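Local coordinates for protein AT-less polyketide synthase (Streptomyces platensis subsp. rosaceus, PDB 4TKT) that probably catalyses the decarboxylative condensation that extends the growing polyketide chain, as a ketosynthase domain of the isomigrastatin assembly line, at residues G16-G20 and G68-I73; S37-P42 and K65-F69. All blocks are in the same frame, centred on the assembly; numbering follows the deposited sequence.

Contact 1 of 2, residues G16-G20 and G68-I73; sequences GRYPG and GFLDGI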
loop_
_atom_site.group_PDB
_atom_site.type_symbol
_atom_site.label_atom_id
_atom_site.label_comp_id
_atom_site.label_asym_id
_atom_site.label_seq_id
_atom_site.Cartn_x
_atom_site.Cartn_y
_atom_site.Cartn_z
ATOM N N GLY A 16 -2.320 -0.947 2.202
ATOM C CA GLY A 16 -2.066 -2.136 1.413
ATOM C C GLY A 16 -3.204 -3.132 1.469
ATOM O O GLY A 16 -3.774 -3.382 2.529
ATOM N N ARG A 17 -3.535 -3.696 0.313
ATOM C CA ARG A 17 -4.572 -4.713 0.212
ATOM C C ARG A 17 -4.058 -5.856 -0.654
ATOM O O ARG A 17 -4.000 -5.747 -1.879
ATOM C CB ARG A 17 -5.855 -4.119 -0.364
ATOM C CG ARG A 17 -7.030 -5.076 -0.407
ATOM C CD ARG A 17 -8.281 -4.361 -0.889
ATOM N NE ARG A 17 -9.389 -5.280 -1.122
ATOM C CZ ARG A 17 -10.588 -4.903 -1.552
ATOM N NH1 ARG A 17 -10.832 -3.622 -1.793
ATOM N NH2 ARG A 17 -11.543 -5.805 -1.741
ATOM N N TYR A 18 -3.687 -6.952 -0.002
ATOM C CA TYR A 18 -2.942 -8.026 -0.644
ATOM C C TYR A 18 -3.648 -9.365 -0.426
ATOM O O TYR A 18 -4.526 -9.457 0.431
ATOM C CB TYR A 18 -1.508 -8.030 -0.099
ATOM C CG TYR A 18 -0.808 -6.714 -0.358
ATOM C CD1 TYR A 18 -0.864 -6.122 -1.614
ATOM C CD2 TYR A 18 -0.132 -6.042 0.652
ATOM C CE1 TYR A 18 -0.250 -4.914 -1.867
ATOM C CE2 TYR A 18 0.489 -4.824 0.408
ATOM C CZ TYR A 18 0.425 -4.268 -0.858
ATOM O OH TYR A 18 1.031 -3.061 -1.129
ATOM N N PRO A 19 -3.293 -10.396 -1.218
ATOM C CA PRO A 19 -3.964 -11.696 -1.092
ATOM C C PRO A 19 -3.940 -12.246 0.329
ATOM O O PRO A 19 -2.869 -12.410 0.913
ATOM C CB PRO A 19 -3.155 -12.596 -2.031
ATOM C CG PRO A 19 -2.621 -11.667 -3.054
ATOM C CD PRO A 19 -2.297 -10.408 -2.303
ATOM N N GLY A 20 -5.120 -12.516 0.875
ATOM C CA GLY A 20 -5.243 -13.020 2.231
ATOM C C GLY A 20 -4.996 -11.951 3.278
ATOM O O GLY A 20 -4.891 -12.252 4.466
ATOM N N GLY A 68 -3.012 -15.333 -6.483
ATOM C CA GLY A 68 -3.202 -14.598 -5.247
ATOM C C GLY A 68 -4.332 -13.618 -5.468
ATOM O O GLY A 68 -4.187 -12.658 -6.225
ATOM N N PHE A 69 -5.469 -13.862 -4.827
ATOM C CA PHE A 69 -6.668 -13.090 -5.122
ATOM C C PHE A 69 -7.146 -12.234 -3.964
ATOM O O PHE A 69 -7.086 -12.645 -2.809
ATOM C CB PHE A 69 -7.799 -14.022 -5.557
ATOM C CG PHE A 69 -7.578 -14.655 -6.896
ATOM C CD1 PHE A 69 -7.892 -13.972 -8.056
ATOM C CD2 PHE A 69 -7.053 -15.932 -6.995
ATOM C CE1 PHE A 69 -7.690 -14.547 -9.290
ATOM C CE2 PHE A 69 -6.852 -16.514 -8.228
ATOM C CZ PHE A 69 -7.168 -15.818 -9.376
ATOM N N LEU A 70 -7.621 -11.039 -4.293
ATOM C CA LEU A 70 -8.317 -10.200 -3.331
ATOM C C LEU A 70 -9.749 -10.698 -3.176
ATOM O O LEU A 70 -10.205 -11.536 -3.953
ATOM C CB LEU A 70 -8.306 -8.738 -3.776
ATOM C CG LEU A 70 -6.934 -8.088 -3.955
ATOM C CD1 LEU A 70 -7.086 -6.600 -4.213
ATOM C CD2 LEU A 70 -6.060 -8.338 -2.740
ATOM N N ASP A 71 -10.458 -10.186 -2.176
ATOM C CA ASP A 71 -11.866 -10.524 -2.008
ATOM C C ASP A 71 -12.750 -9.324 -2.311
ATOM O O ASP A 71 -12.486 -8.213 -1.848
ATOM C CB ASP A 71 -12.141 -11.037 -0.595
ATOM C CG ASP A 71 -11.582 -12.426 -0.363
ATOM O OD1 ASP A 71 -12.202 -13.402 -0.837
ATOM O OD2 ASP A 71 -10.527 -12.544 0.295
ATOM N N GLY A 72 -13.794 -9.556 -3.100
ATOM C CA GLY A 72 -14.755 -8.521 -3.432
ATOM C C GLY A 72 -14.156 -7.334 -4.160
ATOM O O GLY A 72 -14.249 -6.201 -3.687
ATOM N N ILE A 73 -13.543 -7.587 -5.313
ATOM C CA ILE A 73 -12.948 -6.515 -6.103
ATOM C C ILE A 73 -14.022 -5.711 -6.832
ATOM O O ILE A 73 -13.729 -4.694 -7.460
ATOM C CB ILE A 73 -11.932 -7.053 -7.132
ATOM C CG1 ILE A 73 -12.630 -7.925 -8.174
ATOM C CG2 ILE A 73 -10.818 -7.826 -6.439
ATOM C CD1 ILE A 73 -11.711 -8.382 -9.274
HETATM O O HOH W 1 -9.512 -8.089 -0.448
#
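Arg17 and Leu70 cross obliquely, the arginine shaft passing over the branched end of the leucine. The Arg17 side chain leaves with CG beside the carbonyl carbon and opposite the backbone N (chi1 -175°) and stays extended as far as NE, which carries the guanidinium past Leu70 to the carbonyls that follow it. There NH2 lies 2.6 Å from Asp71 O and 3.4 Å from Gly72 O, both at the guanidinium edge; N-H...O angles of 128° and 141° mark these as weak hydrogen bonds shared by a single nitrogen. A water supplies a further link, accepting from Arg17 NE and from Asp71 N, each at 2.9 Å.

The methyls of Leu70 face residues 16-20: CD2 sits 3.4 Å from Arg17 O and also reaches the Tyr18 carbonyl carbon. Strand 9-17 is an inner strand of the large mixed sheet of this thiolase-type ketosynthase, and the contact forms where the chain leaves it. Helix 93-109 flanks both Arg17 and Leu70, while the Tyr18 side chain turns from 68-73 to helix 366-380.

Pro19 continues the apolar seam, its ring atom CG lying 3.5 Å from Gly68 C. A beta carbon built on Gly68 would come within 2.9 Å of Pro19 CG, too close to be accommodated. Beyond Asp71, the backbone nitrogens of Gly72 and Ile73 bind sulfonate oxygens of a MES molecule, probably from the crystallisation liquor.

Contact 2 of 2, residues S37-P42 and K65-F69; sequences SITEIP and KWGGF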
loop_
_atom_site.group_PDB
_atom_site.type_symbol
_atom_site.label_atom_id
_atom_site.label_comp_id
_atom_site.label_asym_id
_atom_site.label_seq_id
_atom_site.Cartn_x
_atom_site.Cartn_y
_atom_site.Cartn_z
ATOM N N SER A 37 -0.854 -17.733 0.709
ATOM C CA SER A 37 -2.175 -17.185 0.412
ATOM C C SER A 37 -2.641 -17.492 -1.008
ATOM O O SER A 37 -3.608 -16.903 -1.489
ATOM C CB SER A 37 -2.184 -15.673 0.644
ATOM O OG SER A 37 -1.909 -15.365 2.000
ATOM N N ILE A 38 -1.957 -18.415 -1.676
ATOM C CA ILE A 38 -2.326 -18.789 -3.037
ATOM C C ILE A 38 -3.510 -19.752 -3.048
ATOM O O ILE A 38 -3.544 -20.725 -2.294
ATOM C CB ILE A 38 -1.140 -19.424 -3.788
ATOM C CG1 ILE A 38 0.010 -18.423 -3.895
ATOM C CG2 ILE A 38 -1.565 -19.876 -5.177
ATOM C CD1 ILE A 38 -0.385 -17.116 -4.551
ATOM N N THR A 39 -4.487 -19.462 -3.901
ATOM C CA THR A 39 -5.677 -20.293 -4.028
ATOM C C THR A 39 -5.991 -20.556 -5.495
ATOM O O THR A 39 -5.355 -19.991 -6.383
ATOM C CB THR A 39 -6.902 -19.634 -3.367
ATOM O OG1 THR A 39 -7.116 -18.339 -3.944
ATOM C CG2 THR A 39 -6.690 -19.487 -1.870
ATOM N N GLU A 40 -6.973 -21.415 -5.743
ATOM C CA GLU A 40 -7.444 -21.645 -7.100
ATOM C C GLU A 40 -8.319 -20.484 -7.539
ATOM O O GLU A 40 -8.786 -19.708 -6.704
ATOM C CB GLU A 40 -8.217 -22.959 -7.203
ATOM C CG GLU A 40 -7.349 -24.197 -7.075
ATOM C CD GLU A 40 -8.057 -25.452 -7.543
ATOM O OE1 GLU A 40 -9.195 -25.339 -8.048
ATOM O OE2 GLU A 40 -7.476 -26.550 -7.408
ATOM N N ILE A 41 -8.530 -20.364 -8.846
ATOM C CA ILE A 41 -9.379 -19.315 -9.398
ATOM C C ILE A 41 -10.765 -19.356 -8.765
ATOM O O ILE A 41 -11.450 -20.376 -8.838
ATOM C CB ILE A 41 -9.532 -19.445 -10.925
ATOM C CG1 ILE A 41 -8.182 -19.710 -11.593
ATOM C CG2 ILE A 41 -10.196 -18.201 -11.502
ATOM C CD1 ILE A 41 -7.269 -18.516 -11.615
ATOM N N PRO A 42 -11.178 -18.248 -8.132
ATOM C CA PRO A 42 -12.506 -18.154 -7.519
ATOM C C PRO A 42 -13.606 -18.343 -8.554
ATOM O O PRO A 42 -13.564 -17.704 -9.604
ATOM C CB PRO A 42 -12.533 -16.736 -6.944
ATOM C CG PRO A 42 -11.103 -16.366 -6.777
ATOM C CD PRO A 42 -10.386 -17.027 -7.913
ATOM N N LYS A 65 -4.064 -22.679 -12.830
ATOM C CA LYS A 65 -5.392 -22.452 -12.273
ATOM C C LYS A 65 -5.305 -21.851 -10.875
ATOM O O LYS A 65 -6.240 -21.956 -10.082
ATOM C CB LYS A 65 -6.190 -23.756 -12.239
ATOM C CG LYS A 65 -5.561 -24.852 -11.399
ATOM C CD LYS A 65 -6.482 -26.058 -11.308
ATOM C CE LYS A 65 -5.939 -27.107 -10.353
ATOM N NZ LYS A 65 -6.911 -28.218 -10.146
ATOM N N TRP A 66 -4.176 -21.216 -10.582
ATOM C CA TRP A 66 -3.939 -20.642 -9.264
ATOM C C TRP A 66 -3.685 -19.141 -9.334
ATOM O O TRP A 66 -3.413 -18.596 -10.405
ATOM C CB TRP A 66 -2.755 -21.337 -8.591
ATOM C CG TRP A 66 -2.906 -22.819 -8.505
ATOM C CD1 TRP A 66 -3.498 -23.525 -7.499
ATOM C CD2 TRP A 66 -2.458 -23.784 -9.464
ATOM N NE1 TRP A 66 -3.447 -24.870 -7.772
ATOM C CE2 TRP A 66 -2.812 -25.056 -8.971
ATOM C CE3 TRP A 66 -1.794 -23.696 -10.691
ATOM C CZ2 TRP A 66 -2.522 -26.231 -9.663
ATOM C CZ3 TRP A 66 -1.503 -24.865 -11.375
ATOM C CH2 TRP A 66 -1.869 -26.115 -10.861
ATOM N N GLY A 67 -3.770 -18.480 -8.185
ATOM C CA GLY A 67 -3.477 -17.061 -8.103
ATOM C C GLY A 67 -3.610 -16.499 -6.702
ATOM O O GLY A 67 -4.227 -17.109 -5.830
ATOM N N GLY A 68 -3.012 -15.333 -6.483
ATOM C CA GLY A 68 -3.202 -14.598 -5.247
ATOM C C GLY A 68 -4.332 -13.618 -5.468
ATOM O O GLY A 68 -4.187 -12.658 -6.225
ATOM N N PHE A 69 -5.469 -13.862 -4.827
ATOM C CA PHE A 69 -6.668 -13.090 -5.122
ATOM C C PHE A 69 -7.146 -12.234 -3.964
ATOM O O PHE A 69 -7.086 -12.645 -2.809
ATOM C CB PHE A 69 -7.799 -14.022 -5.557
ATOM C CG PHE A 69 -7.578 -14.655 -6.896
ATOM C CD1 PHE A 69 -7.892 -13.972 -8.056
ATOM C CD2 PHE A 69 -7.053 -15.932 -6.995
ATOM C CE1 PHE A 69 -7.690 -14.547 -9.290
ATOM C CE2 PHE A 69 -6.852 -16.514 -8.228
ATOM C CZ PHE A 69 -7.168 -15.818 -9.376
#
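Phe69 meets residues 37-42 with its ring, and its CB is directed toward that segment. CG stands anti to the carbonyl carbon (chi1 -69°), and at this first ring atom Pro42 is already near, with CD 3.8 Å from Phe69 CG. Pro42 CD lies over the middle of the ring, 3.5 Å from the centroid and 9° off the normal, a CH-pi contact on one face. Along one edge CD2 passes Thr39 OG1, and CE2 approaches Ile41 CA. At the tip, CZ meets Ile41 CD1 at 3.5 Å, near the ring plane; Tyr222 of helix 220-227 touches both residues. With an alanine in place of this phenylalanine, Pro42 CD would probably lose its aromatic face and a gap would open beside Ile41 CD1.

The ring lies against one face of a two-stranded antiparallel ribbon, 39-40 with 66-67, the face to which the Thr39 side chain points. Thr39 and Gly67 form its hydrogen-bonded pair: Thr39 N to Gly67 O is nearly straight (174°), and Gly67 N returns a bond of 2.8 Å to Thr39 O. Glu40 and Trp66 are the non-hydrogen-bonded pair, after which Ile41 N bonds to Lys65 O at 3.1 Å, from above the carbonyl plane.

The side chains of Glu40 and Lys65 run alongside each other in the same direction, ending in a salt bridge, Glu40 OE2 to Lys65 NZ 3.3 Å, whose hydrogen bond is weak. The Ile38 and Trp66 side chains cross at about a right angle, with Ile38 CG2 3.9 Å from Trp66 CB. Pro42 also lies close to the bound MES molecule.

From the N terminus, the chain leaves strand 9-17 through 16-20, forms helix 24-32 and reaches 37-42. It then runs through 22 residues without regular helix or strand before 65-69 returns to pair with 37-42, so contact 2 closes that loop. Residues 68-73, following on from 65-69, pack against 16-20, and contact 1 closes a larger loop, within which the loop of contact 2 is nested. Gly68 and Phe69 belong to both, and the centres of the two contacts are about 10 Å apart. A weak hydrogen bond between Pro19 O and Ser37 OG joins 16-20 to 37-42 directly. Together the contacts tie the small ribbon to the exit of the large sheet's strand 9-17.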